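Local coordinates for sulfate transporter sulfate transporter family protein (Wolinella succinogenes, PDB 4DGF) that probably carries sulfate or related anions across the membrane as a SulP-family transporter, the chain here being its STAS domain, at residues Ala72-Gln77 against Ile106-Glu111; Thr68-Leu73 against Gly98-Phe103; Pro52-Leu57 against Lys126-Thr131. One frame throughout, in Å; residues are numbered along the deposited sequence.

Interaction 1 of 3, residues Ala72-Gln77 against Ile106-Glu111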
loop_
_atom_site.group_PDB
_atom_site.type_symbol
_atom_site.label_atom_id
_atom_site.label_comp_id
_atom_site.label_asym_id
_atom_site.label_seq_id
_atom_site.Cartn_x
_atom_site.Cartn_y
_atom_site.Cartn_z
ATOM N N ALA A 72 12.489 -1.237 0.912
ATOM C CA ALA A 72 11.593 -2.251 0.369
ATOM C C ALA A 72 10.355 -1.560 -0.256
ATOM O O ALA A 72 9.839 -2.037 -1.342
ATOM C CB ALA A 72 11.164 -3.142 1.526
ATOM N N LEU A 73 9.847 -0.497 0.382
ATOM C CA LEU A 73 8.650 0.166 -0.111
ATOM C C LEU A 73 8.959 0.869 -1.465
ATOM O O LEU A 73 8.139 0.756 -2.377
ATOM C CB LEU A 73 8.107 1.078 0.968
ATOM C CG LEU A 73 6.968 1.971 0.549
ATOM C CD1 LEU A 73 5.726 1.118 0.210
ATOM C CD2 LEU A 73 6.594 2.890 1.746
ATOM N N TRP A 74 10.147 1.428 -1.637
ATOM C CA TRP A 74 10.550 2.059 -2.908
ATOM C C TRP A 74 10.642 0.989 -3.980
ATOM O O TRP A 74 10.168 1.212 -5.159
ATOM C CB TRP A 74 11.992 2.625 -2.905
ATOM C CG TRP A 74 12.100 3.997 -2.330
ATOM C CD1 TRP A 74 12.723 4.400 -1.144
ATOM C CD2 TRP A 74 11.608 5.222 -2.908
ATOM N NE1 TRP A 74 12.660 5.750 -1.000
ATOM C CE2 TRP A 74 11.988 6.301 -1.969
ATOM C CE3 TRP A 74 10.923 5.553 -4.089
ATOM C CZ2 TRP A 74 11.689 7.662 -2.210
ATOM C CZ3 TRP A 74 10.608 6.898 -4.294
ATOM C CH2 TRP A 74 10.988 7.930 -3.377
ATOM N N GLU A 75 11.271 -0.136 -3.655
ATOM C CA GLU A 75 11.431 -1.143 -4.698
ATOM C C GLU A 75 10.068 -1.787 -5.007
ATOM O O GLU A 75 9.838 -2.222 -6.117
ATOM C CB GLU A 75 12.498 -2.174 -4.331
ATOM C CG GLU A 75 11.970 -3.276 -3.458
ATOM C CD GLU A 75 12.932 -4.465 -3.317
ATOM O OE1 GLU A 75 13.406 -4.981 -4.382
ATOM O OE2 GLU A 75 13.180 -4.885 -2.139
ATOM N N PHE A 76 9.134 -1.796 -4.053
ATOM C CA PHE A 76 7.858 -2.325 -4.351
ATOM C C PHE A 76 7.095 -1.401 -5.315
ATOM O O PHE A 76 6.398 -1.886 -6.249
ATOM C CB PHE A 76 7.038 -2.570 -3.073
ATOM C CG PHE A 76 5.746 -3.264 -3.353
ATOM C CD1 PHE A 76 5.717 -4.579 -3.717
ATOM C CD2 PHE A 76 4.557 -2.568 -3.274
ATOM C CE1 PHE A 76 4.510 -5.213 -4.023
ATOM C CE2 PHE A 76 3.337 -3.193 -3.582
ATOM C CZ PHE A 76 3.333 -4.501 -4.001
ATOM N N GLN A 77 7.170 -0.097 -5.060
ATOM C CA GLN A 77 6.518 0.857 -5.955
ATOM C C GLN A 77 7.102 0.780 -7.388
ATOM O O GLN A 77 6.359 0.849 -8.325
ATOM C CB GLN A 77 6.652 2.247 -5.272
ATOM C CG GLN A 77 5.932 3.374 -5.940
ATOM C CD GLN A 77 6.700 4.028 -7.015
ATOM O OE1 GLN A 77 7.912 4.196 -6.905
ATOM N NE2 GLN A 77 5.974 4.524 -8.058
ATOM N N ILE A 106 6.254 10.325 -0.648
ATOM C CA ILE A 106 4.929 10.956 -0.933
ATOM C C ILE A 106 5.000 11.686 -2.297
ATOM O O ILE A 106 4.111 11.492 -3.142
ATOM C CB ILE A 106 4.436 11.903 0.155
ATOM C CG1 ILE A 106 4.308 11.180 1.502
ATOM C CG2 ILE A 106 3.137 12.619 -0.304
ATOM C CD1 ILE A 106 3.196 10.066 1.596
ATOM N N GLU A 107 6.037 12.480 -2.532
ATOM C CA GLU A 107 6.081 13.233 -3.809
ATOM C C GLU A 107 6.334 12.269 -4.953
ATOM O O GLU A 107 5.910 12.529 -6.081
ATOM C CB GLU A 107 7.110 14.361 -3.787
ATOM C CG GLU A 107 6.912 15.374 -2.669
ATOM C CD GLU A 107 7.662 16.689 -2.850
ATOM O OE1 GLU A 107 8.895 16.690 -3.103
ATOM O OE2 GLU A 107 7.012 17.741 -2.688
ATOM N N ALA A 108 6.977 11.131 -4.675
ATOM C CA ALA A 108 7.258 10.166 -5.783
ATOM C C ALA A 108 6.041 9.357 -6.167
ATOM O O ALA A 108 5.790 9.048 -7.364
ATOM C CB ALA A 108 8.411 9.232 -5.450
ATOM N N LEU A 109 5.229 9.020 -5.161
ATOM C CA LEU A 109 4.052 8.186 -5.426
ATOM C C LEU A 109 2.914 9.040 -5.916
ATOM O O LEU A 109 2.122 8.659 -6.811
ATOM C CB LEU A 109 3.610 7.532 -4.089
ATOM C CG LEU A 109 2.441 6.549 -4.260
ATOM C CD1 LEU A 109 2.831 5.389 -5.204
ATOM C CD2 LEU A 109 2.041 6.068 -2.898
ATOM N N GLY A 110 2.828 10.232 -5.332
ATOM C CA GLY A 110 1.726 11.168 -5.558
ATOM C C GLY A 110 0.768 11.194 -4.366
ATOM O O GLY A 110 0.272 10.126 -3.893
ATOM N N GLU A 111 0.486 12.385 -3.833
ATOM C CA GLU A 111 -0.389 12.488 -2.653
ATOM C C GLU A 111 -1.749 11.877 -2.859
ATOM O O GLU A 111 -2.397 11.475 -1.887
ATOM C CB GLU A 111 -0.666 13.986 -2.354
ATOM C CG GLU A 111 0.444 14.709 -1.694
ATOM C CD GLU A 111 0.164 16.206 -1.608
ATOM O OE1 GLU A 111 1.118 17.008 -1.813
ATOM O OE2 GLU A 111 -1.009 16.584 -1.358
#

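Interaction 2 of 3, residues Thr68-Leu73 against Gly98-Phe103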
loop_
_atom_site.group_PDB
_atom_site.type_symbol
_atom_site.label_atom_id
_atom_site.label_comp_id
_atom_site.label_asym_id
_atom_site.label_seq_id
_atom_site.Cartn_x
_atom_site.Cartn_y
_atom_site.Cartn_z
ATOM N N THR A 68 15.495 0.166 6.017
ATOM C CA THR A 68 15.316 -1.075 5.314
ATOM C C THR A 68 13.887 -1.188 4.831
ATOM O O THR A 68 13.616 -1.634 3.713
ATOM C CB THR A 68 15.676 -2.217 6.308
ATOM O OG1 THR A 68 17.100 -2.178 6.579
ATOM C CG2 THR A 68 15.395 -3.639 5.694
ATOM N N GLY A 69 12.915 -0.906 5.727
ATOM C CA GLY A 69 11.490 -0.803 5.332
ATOM C C GLY A 69 11.271 0.168 4.135
ATOM O O GLY A 69 10.572 -0.112 3.183
HETATM N N MSE A 70 11.890 1.369 4.230
HETATM C CA MSE A 70 11.632 2.360 3.184
HETATM C C MSE A 70 12.287 1.843 1.888
HETATM O O MSE A 70 11.683 1.972 0.813
HETATM C CB MSE A 70 12.313 3.627 3.699
HETATM C CG MSE A 70 11.998 4.793 2.713
HETATM SE SE MSE A 70 10.117 5.330 2.561
HETATM C CE MSE A 70 9.725 4.636 0.804
ATOM N N HIS A 71 13.441 1.174 2.006
ATOM C CA HIS A 71 14.005 0.660 0.763
ATOM C C HIS A 71 13.090 -0.375 0.101
ATOM O O HIS A 71 12.850 -0.339 -1.099
ATOM C CB HIS A 71 15.372 0.049 1.036
ATOM C CG HIS A 71 15.985 -0.566 -0.190
ATOM N ND1 HIS A 71 16.007 -1.893 -0.378
ATOM C CD2 HIS A 71 16.527 0.032 -1.332
ATOM C CE1 HIS A 71 16.622 -2.149 -1.629
ATOM N NE2 HIS A 71 16.912 -0.970 -2.183
ATOM N N ALA A 72 12.489 -1.237 0.912
ATOM C CA ALA A 72 11.593 -2.251 0.369
ATOM C C ALA A 72 10.355 -1.560 -0.256
ATOM O O ALA A 72 9.839 -2.037 -1.342
ATOM C CB ALA A 72 11.164 -3.142 1.526
ATOM N N LEU A 73 9.847 -0.497 0.382
ATOM C CA LEU A 73 8.650 0.166 -0.111
ATOM C C LEU A 73 8.959 0.869 -1.465
ATOM O O LEU A 73 8.139 0.756 -2.377
ATOM C CB LEU A 73 8.107 1.078 0.968
ATOM C CG LEU A 73 6.968 1.971 0.549
ATOM C CD1 LEU A 73 5.726 1.118 0.210
ATOM C CD2 LEU A 73 6.594 2.890 1.746
ATOM N N GLY A 98 4.458 11.750 7.751
ATOM C CA GLY A 98 5.597 12.661 7.963
ATOM C C GLY A 98 6.909 11.934 7.604
ATOM O O GLY A 98 7.763 12.548 6.960
ATOM N N ALA A 99 7.041 10.651 8.000
ATOM C CA ALA A 99 8.256 9.848 7.716
ATOM C C ALA A 99 8.355 9.708 6.182
ATOM O O ALA A 99 9.399 9.937 5.590
ATOM C CB ALA A 99 8.232 8.504 8.452
ATOM N N LEU A 100 7.262 9.254 5.553
ATOM C CA LEU A 100 7.292 8.975 4.144
ATOM C C LEU A 100 7.533 10.268 3.374
ATOM O O LEU A 100 8.211 10.214 2.369
ATOM C CB LEU A 100 5.890 8.436 3.688
ATOM C CG LEU A 100 5.576 7.072 4.254
ATOM C CD1 LEU A 100 4.157 6.658 3.821
ATOM C CD2 LEU A 100 6.572 6.006 3.765
ATOM N N ASN A 101 7.020 11.402 3.841
ATOM C CA ASN A 101 7.310 12.677 3.167
ATOM C C ASN A 101 8.767 13.087 3.292
ATOM O O ASN A 101 9.416 13.416 2.235
ATOM C CB ASN A 101 6.416 13.786 3.718
ATOM C CG ASN A 101 6.229 14.919 2.696
ATOM O OD1 ASN A 101 6.163 14.702 1.448
ATOM N ND2 ASN A 101 6.169 16.129 3.203
ATOM N N ARG A 102 9.354 12.917 4.491
ATOM C CA ARG A 102 10.801 13.250 4.652
ATOM C C ARG A 102 11.700 12.339 3.825
ATOM O O ARG A 102 12.689 12.774 3.262
ATOM C CB ARG A 102 11.112 13.184 6.099
ATOM C CG ARG A 102 12.491 13.758 6.557
ATOM C CD ARG A 102 12.626 15.302 6.335
ATOM N NE ARG A 102 11.604 16.031 7.077
ATOM C CZ ARG A 102 11.274 17.333 6.871
ATOM N NH1 ARG A 102 11.965 18.088 6.004
ATOM N NH2 ARG A 102 10.299 17.879 7.567
ATOM N N PHE A 103 11.298 11.075 3.653
ATOM C CA PHE A 103 12.032 10.201 2.779
ATOM C C PHE A 103 11.842 10.526 1.276
ATOM O O PHE A 103 12.560 10.015 0.459
ATOM C CB PHE A 103 11.618 8.708 2.977
ATOM C CG PHE A 103 12.224 8.030 4.228
ATOM C CD1 PHE A 103 13.592 7.906 4.374
ATOM C CD2 PHE A 103 11.387 7.444 5.188
ATOM C CE1 PHE A 103 14.138 7.199 5.466
ATOM C CE2 PHE A 103 11.930 6.718 6.250
ATOM C CZ PHE A 103 13.333 6.641 6.411
#

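Interaction 3 of 3, residues Pro52-Leu57 against Lys126-Thr131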
loop_
_atom_site.group_PDB
_atom_site.type_symbol
_atom_site.label_atom_id
_atom_site.label_comp_id
_atom_site.label_asym_id
_atom_site.label_seq_id
_atom_site.Cartn_x
_atom_site.Cartn_y
_atom_site.Cartn_z
ATOM N N PRO A 52 -2.606 -7.556 -10.536
ATOM C CA PRO A 52 -3.701 -6.688 -10.124
ATOM C C PRO A 52 -3.635 -5.325 -10.872
ATOM O O PRO A 52 -2.580 -4.834 -11.183
ATOM C CB PRO A 52 -3.477 -6.512 -8.612
ATOM C CG PRO A 52 -2.084 -6.975 -8.343
ATOM C CD PRO A 52 -1.800 -8.028 -9.391
ATOM N N LYS A 53 -4.786 -4.697 -11.096
ATOM C CA LYS A 53 -4.819 -3.369 -11.668
ATOM C C LYS A 53 -4.414 -2.363 -10.582
ATOM O O LYS A 53 -3.845 -1.271 -10.890
ATOM C CB LYS A 53 -6.247 -3.050 -12.113
ATOM C CG LYS A 53 -6.841 -4.049 -13.120
ATOM C CD LYS A 53 -8.251 -3.606 -13.474
ATOM C CE LYS A 53 -9.067 -4.704 -14.157
ATOM N NZ LYS A 53 -8.422 -5.056 -15.450
ATOM N N VAL A 54 -4.825 -2.702 -9.340
ATOM C CA VAL A 54 -4.623 -1.759 -8.163
ATOM C C VAL A 54 -4.138 -2.628 -7.009
ATOM O O VAL A 54 -4.677 -3.723 -6.816
ATOM C CB VAL A 54 -5.904 -1.063 -7.732
ATOM C CG1 VAL A 54 -5.691 -0.071 -6.590
ATOM C CG2 VAL A 54 -6.597 -0.306 -8.911
ATOM N N PHE A 55 -3.141 -2.122 -6.250
ATOM C CA PHE A 55 -2.623 -2.820 -5.129
ATOM C C PHE A 55 -2.735 -1.857 -3.968
ATOM O O PHE A 55 -2.149 -0.741 -4.051
ATOM C CB PHE A 55 -1.124 -3.246 -5.388
ATOM C CG PHE A 55 -0.562 -4.183 -4.426
ATOM C CD1 PHE A 55 -0.386 -5.526 -4.781
ATOM C CD2 PHE A 55 -0.268 -3.737 -3.128
ATOM C CE1 PHE A 55 0.036 -6.476 -3.787
ATOM C CE2 PHE A 55 0.287 -4.652 -2.185
ATOM C CZ PHE A 55 0.429 -6.021 -2.556
ATOM N N ILE A 56 -3.391 -2.310 -2.887
ATOM C CA ILE A 56 -3.545 -1.461 -1.713
ATOM C C ILE A 56 -2.647 -2.026 -0.643
ATOM O O ILE A 56 -2.788 -3.175 -0.212
ATOM C CB ILE A 56 -5.016 -1.402 -1.232
ATOM C CG1 ILE A 56 -5.916 -0.971 -2.385
ATOM C CG2 ILE A 56 -5.119 -0.461 0.029
ATOM C CD1 ILE A 56 -7.369 -0.805 -2.055
ATOM N N LEU A 57 -1.748 -1.178 -0.143
ATOM C CA LEU A 57 -0.956 -1.597 0.985
ATOM C C LEU A 57 -1.581 -0.956 2.226
ATOM O O LEU A 57 -1.651 0.344 2.300
ATOM C CB LEU A 57 0.446 -1.021 0.737
ATOM C CG LEU A 57 1.491 -1.637 1.548
ATOM C CD1 LEU A 57 1.753 -3.114 1.230
ATOM C CD2 LEU A 57 2.805 -0.893 1.215
ATOM N N LYS A 126 -11.914 1.440 -6.814
ATOM C CA LYS A 126 -13.084 1.110 -7.564
ATOM C C LYS A 126 -13.169 2.015 -8.800
ATOM O O LYS A 126 -13.453 1.540 -9.902
ATOM C CB LYS A 126 -14.342 1.251 -6.674
ATOM C CG LYS A 126 -15.648 0.862 -7.444
ATOM C CD LYS A 126 -16.790 0.583 -6.492
ATOM C CE LYS A 126 -18.001 -0.042 -7.234
ATOM N NZ LYS A 126 -18.650 1.109 -7.943
ATOM N N LEU A 127 -12.922 3.290 -8.615
ATOM C CA LEU A 127 -13.009 4.282 -9.701
ATOM C C LEU A 127 -11.957 3.947 -10.762
ATOM O O LEU A 127 -12.254 3.872 -11.967
ATOM C CB LEU A 127 -12.881 5.676 -9.106
ATOM C CG LEU A 127 -12.830 6.931 -10.004
ATOM C CD1 LEU A 127 -13.165 8.087 -9.066
ATOM C CD2 LEU A 127 -11.441 7.201 -10.604
ATOM N N LEU A 128 -10.774 3.548 -10.312
ATOM C CA LEU A 128 -9.674 3.231 -11.199
ATOM C C LEU A 128 -9.969 2.021 -12.008
ATOM O O LEU A 128 -9.586 1.966 -13.184
ATOM C CB LEU A 128 -8.336 3.006 -10.438
ATOM C CG LEU A 128 -7.747 4.229 -9.795
ATOM C CD1 LEU A 128 -6.588 3.749 -8.898
ATOM C CD2 LEU A 128 -7.299 5.302 -10.790
ATOM N N VAL A 129 -10.530 0.980 -11.388
ATOM C CA VAL A 129 -10.849 -0.245 -12.138
ATOM C C VAL A 129 -11.981 0.055 -13.159
ATOM O O VAL A 129 -11.837 -0.287 -14.294
ATOM C CB VAL A 129 -11.150 -1.482 -11.231
ATOM C CG1 VAL A 129 -11.659 -2.634 -12.103
ATOM C CG2 VAL A 129 -9.875 -1.904 -10.511
ATOM N N GLU A 130 -13.040 0.760 -12.738
ATOM C CA GLU A 130 -14.160 1.221 -13.628
ATOM C C GLU A 130 -13.634 1.956 -14.870
ATOM O O GLU A 130 -14.179 1.807 -15.957
ATOM C CB GLU A 130 -15.038 2.224 -12.865
ATOM C CG GLU A 130 -16.027 1.560 -11.942
ATOM C CD GLU A 130 -16.653 2.478 -10.900
ATOM O OE1 GLU A 130 -16.307 3.711 -10.728
ATOM O OE2 GLU A 130 -17.523 1.919 -10.215
ATOM N N THR A 131 -12.582 2.759 -14.702
ATOM C CA THR A 131 -12.084 3.667 -15.761
ATOM C C THR A 131 -10.729 3.260 -16.350
ATOM O O THR A 131 -10.477 2.079 -16.604
ATOM C CB THR A 131 -11.947 5.116 -15.262
ATOM O OG1 THR A 131 -10.930 5.171 -14.254
ATOM C CG2 THR A 131 -13.278 5.691 -14.717
#

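Interaction 1 of 3, residues Ala72-Gln77 against Ile106-Glu111
Trp74 and Ala108 meet where the six-membered part of the indole reaches across to the helix 105-109. The methyl carbon CB of Ala108 lies 3.4 Å from CZ3 of Trp74 and also close to CH2. It therefore touches the rim of the indole, near its plane, and not a face. The side chain of Trp74 starts with CG anti to the carbonyl carbon (chi1 -84°), and the length of the indole then carries CZ3 over a backbone separation of 9.2 Å between the CA atoms of Trp74 and Ala108. A turn further along helix 67-83, Gln77 meets Leu109, the residue after Ala108. Gln77 and Leu109 pass each other in opposite directions, with CG of Gln77 3.8 Å from CD1 of Leu109. Only the aliphatic part of the glutamine is used here, and no hydrogen bond joins the two segments.

Both segments belong to the STAS domain, an alpha/beta fold in which helices pack around a beta-sheet; here the long helix 67-83, which follows strand 54-58, meets the short helix 105-109, which follows strand 86-90 by way of helix 94-103. The contact is modest, with 156 Å² buried in all, and it grades from the rather exposed Ala108 to the buried pair Gln77 and Leu109.

Around this first shell, Phe105 meets the Trp74 indole edge-to-face, and Leu87 and Leu89 of strand 86-90 lie against Gln77 and Leu109 respectively. Val114 also touches Leu109. The short helix finishes just beyond: Gly110 N bonds to Ile106 O at 2.8 Å, and Gly110 itself leaves helical geometry with a positive phi of 105°.

Interaction 2 of 3, residues Thr68-Leu73 against Gly98-Phe103
Met70, a selenomethionine in this crystal, has the largest share of the buried surface and lays its side chain over the ring of Phe103. Its CG stands 3.7 Å from the centroid of the Phe103 ring and 17° off the ring normal, a CH-pi contact over one face. The selenium approaches more obliquely: SE lies 4.3 Å from the same Phe103 centroid, toward the CD2 and CB side. With CG anti to the backbone N (chi1 -175°) and bends at chi2 and chi3, the Met70 chain first runs out across the aromatic face and then turns its selenium past the ring toward Leu100. There CD2 of Leu100 approaches Met70 SE at 3.8 Å. The same Leu100 methyl is 3.7 Å from CD2 of Leu73, the two leucine side chains crossing at about a right angle.

Phe105 touches both Met70 and Leu73, so helix 105-109 adds to the apolar cluster. The axes of the short segments stay 11.7 Å apart at a crossing angle of -71°, a distance bridged by side chains. It is a Met-aromatic contact, with selenium in the place of sulfur, between two steeply crossed helices of the STAS domain.

Interaction 3 of 3, residues Pro52-Leu57 against Lys126-Thr131
Val129 sets its two methyls against Lys53 and Val54, and its rotamer decides which goes where. CG1 is anti to the backbone N (chi1 172°) and lies beside the aliphatic chain of Lys53, while CG2 serves both partners. From CG2 of Val129 it is 3.8 Å to CD of Lys53 and 4.0 Å to CG2 of Val54. The lysine side chain is extended through CD and CE, crossing the valine at about a right angle, and bends only at chi4 (-63°). Its methylenes, not its amine, do the packing. In Val54 CG1 stands anti to the backbone N (chi1 -177°), which puts CG2 beside that N and against the helix. CG2 of Val54 also lies 4.0 Å from CB of Leu128. With an alanine in place of Val129 both methyls go, which is likely to leave the Lys53 methylenes without their apolar support and a gap beside CG2 of Val54.

Within the helix, Lys126 NZ forms a salt bridge with Glu130 OE2 at 2.7 Å. Ala125 of helix 118-130 also touches Val54, and Leu128 reaches Ile86. The helix thus packs against the sheet near the start of strand 54-58, which runs between strands 24-28 and 86-90.

Overall arrangement
Interactions 1 and 2 lie side by side, with centres about 8 Å apart, and share Ala72 and Leu73 of helix 67-83. Their partners, helices 94-103 and 105-109, follow one another in the chain, so one long helix, 67-83, meets two successive helices. Interaction 3, its centre about 16 Å from that of interaction 1 and about 23 Å from that of interaction 2, joins strand 54-58 to the C-terminal helix 118-130. Interactions 1 and 2 both fall in the chain between its two segments, and interactions 2 and 3 lie on opposite sides of the chain's centre. Leu57 touches Leu73 and Phe55 touches Phe76, linking sheet and helix 67-83 into one compact STAS domain.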